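Local coordinates for uncharacterized protein (Pyrococcus horikoshii, PDB 2CYJ), which is of unknown function and belongs to the DUF498/DUF598 (Mth938-like) family, at residues H42-E54 / M73-E85. Numbering follows the deposited sequence. Where two conformers were deposited one is given.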
# COMPACT_ATOMS: atom_id res chain seq x y z
N HIS A 42 9.92 -0.41 15.25
CA HIS A 42 9.53 0.96 15.56
C HIS A 42 8.36 1.08 16.54
O HIS A 42 7.79 2.16 16.71
CB HIS A 42 9.18 1.70 14.26
CG HIS A 42 10.29 1.70 13.25
ND1 HIS A 42 10.81 0.54 12.72
CD2 HIS A 42 11.00 2.71 12.71
CE1 HIS A 42 11.80 0.84 11.89
NE2 HIS A 42 11.93 2.15 11.87
N GLY A 43 8.01 -0.03 17.18
CA GLY A 43 6.92 -0.02 18.13
C GLY A 43 5.58 0.29 17.48
O GLY A 43 4.53 0.24 18.13
N THR A 44 5.62 0.64 16.20
CA THR A 44 4.43 0.96 15.43
C THR A 44 4.72 0.87 13.94
O THR A 44 5.83 1.18 13.50
CB THR A 44 3.90 2.38 15.76
OG1 THR A 44 2.80 2.69 14.89
CG2 THR A 44 5.00 3.42 15.57
N SER A 45 3.72 0.46 13.17
CA SER A 45 3.87 0.34 11.72
C SER A 45 3.56 1.67 11.06
O SER A 45 3.51 1.76 9.83
CB SER A 45 2.93 -0.73 11.18
OG SER A 45 3.27 -2.00 11.69
N HIS A 46 3.37 2.69 11.89
CA HIS A 46 3.08 4.07 11.47
C HIS A 46 4.23 4.59 10.62
O HIS A 46 4.13 5.63 9.96
CB HIS A 46 2.94 4.97 12.69
CG HIS A 46 1.60 5.62 12.82
ND1 HIS A 46 1.41 6.79 13.52
CD2 HIS A 46 0.38 5.25 12.37
CE1 HIS A 46 0.13 7.11 13.51
NE2 HIS A 46 -0.52 6.19 12.81
N LYS A 47 5.34 3.86 10.69
CA LYS A 47 6.54 4.18 9.95
C LYS A 47 6.89 2.88 9.23
O LYS A 47 7.52 2.00 9.80
CB LYS A 47 7.68 4.56 10.91
CG LYS A 47 7.39 5.78 11.76
CD LYS A 47 7.32 7.04 10.92
CE LYS A 47 7.01 8.25 11.79
NZ LYS A 47 6.94 9.50 10.98
N LEU A 48 6.47 2.78 7.98
CA LEU A 48 6.72 1.57 7.20
C LEU A 48 8.21 1.47 6.94
O LEU A 48 8.79 2.32 6.25
CB LEU A 48 5.92 1.62 5.89
CG LEU A 48 5.65 0.25 5.27
CD1 LEU A 48 4.40 0.31 4.40
CD2 LEU A 48 6.87 -0.22 4.49
N ASP A 49 8.86 0.45 7.49
CA ASP A 49 10.30 0.37 7.31
C ASP A 49 10.78 -0.50 6.16
O ASP A 49 10.01 -1.25 5.56
CB ASP A 49 11.00 0.01 8.63
CG ASP A 49 10.77 -1.42 9.07
OD1 ASP A 49 10.49 -2.28 8.22
OD2 ASP A 49 10.91 -1.68 10.28
N PRO A 50 12.06 -0.39 5.81
CA PRO A 50 12.57 -1.19 4.70
C PRO A 50 12.49 -2.69 4.85
O PRO A 50 12.32 -3.40 3.86
CB PRO A 50 14.00 -0.66 4.51
CG PRO A 50 14.37 -0.20 5.87
CD PRO A 50 13.12 0.48 6.36
N GLU A 51 12.60 -3.20 6.07
CA GLU A 51 12.50 -4.63 6.29
C GLU A 51 11.13 -5.13 5.85
O GLU A 51 11.00 -6.24 5.33
CB GLU A 51 12.72 -4.98 7.76
CG GLU A 51 14.16 -4.77 8.25
CD GLU A 51 14.48 -3.33 8.64
OE1 GLU A 51 13.62 -2.43 8.51
OE2 GLU A 51 15.62 -3.09 9.10
N GLU A 52 10.11 -4.31 6.06
CA GLU A 52 8.77 -4.70 5.64
C GLU A 52 8.62 -4.53 4.13
O GLU A 52 8.16 -5.45 3.44
CB GLU A 52 7.68 -3.89 6.35
CG GLU A 52 6.27 -4.34 5.92
CD GLU A 52 5.13 -3.48 6.42
OE1 GLU A 52 4.02 -3.61 5.85
OE2 GLU A 52 5.31 -2.68 7.36
N LEU A 53 9.00 -3.37 3.60
CA LEU A 53 8.84 -3.12 2.17
C LEU A 53 9.54 -4.15 1.29
O LEU A 53 9.02 -4.54 0.24
CB LEU A 53 9.34 -1.71 1.83
CG LEU A 53 9.23 -1.27 0.36
CD1 LEU A 53 7.79 -1.42 -0.14
CD2 LEU A 53 9.69 0.18 0.26
N GLU A 54 10.71 -4.61 1.70
CA GLU A 54 11.44 -5.59 0.91
C GLU A 54 10.64 -6.86 0.68
O GLU A 54 10.82 -7.52 -0.35
CB GLU A 54 12.78 -5.90 1.60
CG GLU A 54 13.74 -6.80 0.81
CD GLU A 54 13.49 -8.28 1.01
OE1 GLU A 54 12.79 -8.66 1.97
OE2 GLU A 54 14.02 -9.08 0.21
N MET A 73 -1.83 9.13 8.40
CA MET A 73 -0.86 9.04 9.49
C MET A 73 0.32 8.11 9.29
O MET A 73 1.27 8.12 10.08
CB MET A 73 -1.59 8.71 10.79
CG MET A 73 -2.63 9.75 11.13
SD MET A 73 -3.21 9.61 12.82
CE MET A 73 -4.44 10.92 12.86
N LEU A 74 0.28 7.30 8.24
CA LEU A 74 1.37 6.38 7.96
C LEU A 74 2.33 7.02 6.96
O LEU A 74 1.92 7.80 6.11
CB LEU A 74 0.84 5.08 7.35
CG LEU A 74 1.92 4.13 6.82
CD1 LEU A 74 2.79 3.65 7.96
CD2 LEU A 74 1.26 2.95 6.12
N SER A 75 3.61 6.70 7.05
CA SER A 75 4.54 7.23 6.07
C SER A 75 5.70 6.27 5.91
O SER A 75 6.00 5.49 6.81
CB SER A 75 5.06 8.61 6.49
OG SER A 75 5.87 8.51 7.64
N LEU A 76 6.32 6.32 4.73
CA LEU A 76 7.48 5.50 4.43
C LEU A 76 8.70 6.13 5.08
O LEU A 76 8.90 7.35 4.98
CB LEU A 76 7.74 5.46 2.92
CG LEU A 76 6.79 4.70 2.00
CD1 LEU A 76 7.14 4.99 0.55
CD2 LEU A 76 6.89 3.21 2.29
N LEU A 77 9.53 5.32 5.73
CA LEU A 77 10.74 5.86 6.33
C LEU A 77 11.67 6.22 5.18
O LEU A 77 11.52 5.73 4.06
CB LEU A 77 11.40 4.82 7.24
CG LEU A 77 10.77 4.61 8.61
CD1 LEU A 77 11.50 3.51 9.35
CD2 LEU A 77 10.84 5.92 9.41
N PRO A 78 12.65 7.10 5.44
CA PRO A 78 13.59 7.49 4.39
C PRO A 78 14.29 6.29 3.74
O PRO A 78 14.48 6.25 2.52
CB PRO A 78 14.55 8.41 5.13
CG PRO A 78 13.66 9.07 6.14
CD PRO A 78 12.85 7.91 6.66
N GLU A 79 14.66 5.32 4.57
CA GLU A 79 15.35 4.12 4.11
C GLU A 79 14.44 3.28 3.21
O GLU A 79 14.91 2.58 2.32
CB GLU A 79 15.80 3.29 5.32
CG GLU A 79 16.41 4.13 6.45
CD GLU A 79 15.39 5.06 7.11
OE1 GLU A 79 14.39 4.55 7.65
OE2 GLU A 79 15.59 6.29 7.09
N SER A 80 13.13 3.36 3.44
CA SER A 80 12.19 2.62 2.60
C SER A 80 12.13 3.30 1.25
O SER A 80 12.14 2.65 0.21
CB SER A 80 10.81 2.59 3.24
OG SER A 80 10.86 1.91 4.47
N LYS A 81 12.08 4.63 1.27
CA LYS A 81 12.04 5.39 0.03
C LYS A 81 13.30 5.14 -0.78
O LYS A 81 13.25 5.08 -2.01
CB LYS A 81 11.85 6.88 0.32
CG LYS A 81 10.44 7.21 0.79
CD LYS A 81 10.20 8.70 0.99
CE LYS A 81 10.88 9.21 2.24
NZ LYS A 81 10.35 10.55 2.66
N LYS A 82 14.43 4.96 -0.10
CA LYS A 82 15.69 4.71 -0.78
C LYS A 82 15.63 3.40 -1.56
O LYS A 82 16.16 3.28 -2.67
CB LYS A 82 16.83 4.65 0.25
CG LYS A 82 18.22 4.48 -0.35
CD LYS A 82 18.75 5.79 -0.91
CE LYS A 82 20.18 5.63 -1.40
NZ LYS A 82 20.74 6.92 -1.90
N LEU A 83 14.97 2.41 -0.98
CA LEU A 83 14.84 1.09 -1.59
C LEU A 83 14.15 1.18 -2.95
O LEU A 83 14.45 0.40 -3.85
CB LEU A 83 14.05 0.19 -0.63
CG LEU A 83 14.06 -1.32 -0.82
CD1 LEU A 83 15.50 -1.83 -0.95
CD2 LEU A 83 13.37 -1.97 0.37
N VAL A 84 13.23 2.13 -3.11
CA VAL A 84 12.50 2.31 -4.36
C VAL A 84 12.73 3.69 -4.99
O VAL A 84 11.86 4.23 -5.67
CB VAL A 84 10.99 2.10 -4.15
CG1 VAL A 84 10.72 0.63 -3.82
CG2 VAL A 84 10.49 2.98 -3.02
N GLU A 85 13.92 4.24 -4.78
CA GLU A 85 14.25 5.55 -5.30
C GLU A 85 14.23 5.62 -6.83
O GLU A 85 14.13 6.70 -7.41
CB GLU A 85 15.61 6.00 -4.74
CG GLU A 85 16.78 5.20 -5.24
CD GLU A 85 18.11 5.67 -4.66
OE1 GLU A 85 18.20 6.85 -4.27
OE2 GLU A 85 19.06 4.86 -4.61
O HOH W 1 4.17 9.00 9.73
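The imidazole of H46 carries the carbonyl oxygen of M73 over the centre of one face, with M73 O 3.6 Å above the ring plane, while M73 CB comes within 3.4 Å of H46 NE2. A flat ring suits this spot because it can lie against the peptide carbonyl of M73 and a methylene at once; an alanine here would probably leave M73 O and M73 CB without the ring that covers them. Just beyond, 47-48 and 75-76 pair as a two-stranded parallel sheet, each strand leading, through a single N-cap residue (D49, L77), into a short helix, and the two helices, 50-54 and 78-83, pack at 32° with axes 8.9 Å apart. The strands are joined by S75 N to H46 O and by L48 N to S75 O. Water 1 ties the K47/S75 face together, accepting from K47 NZ, donating to M73 O and bonding to S75 OG at 2.7 Å. L77 has its CG anti to the carbonyl carbon (chi1 -78°), a turn that brings CD2 against K47 CB. On the opposite face, L48 CB meets L76 CD2 at 4.1 Å, and L48 also rests on I113 of the central sheet, a buried place that suits leucine. Between the helices the apolar branches of L53, also buried, fill the gap: CG lies 4.2 Å from L83 CD2, and CD2 meets V84 CG1. D49 is the N-cap of helix 50-54, its short carboxylate well placed for OD1 to accept from E52 N. Serine suits position 80, being small enough to let P50 approach and able to donate: from opposite faces of the carbonyl plane, S80 OG (2.8 Å) and L77 N, whose N-H points almost straight (173°), both grip L48 O.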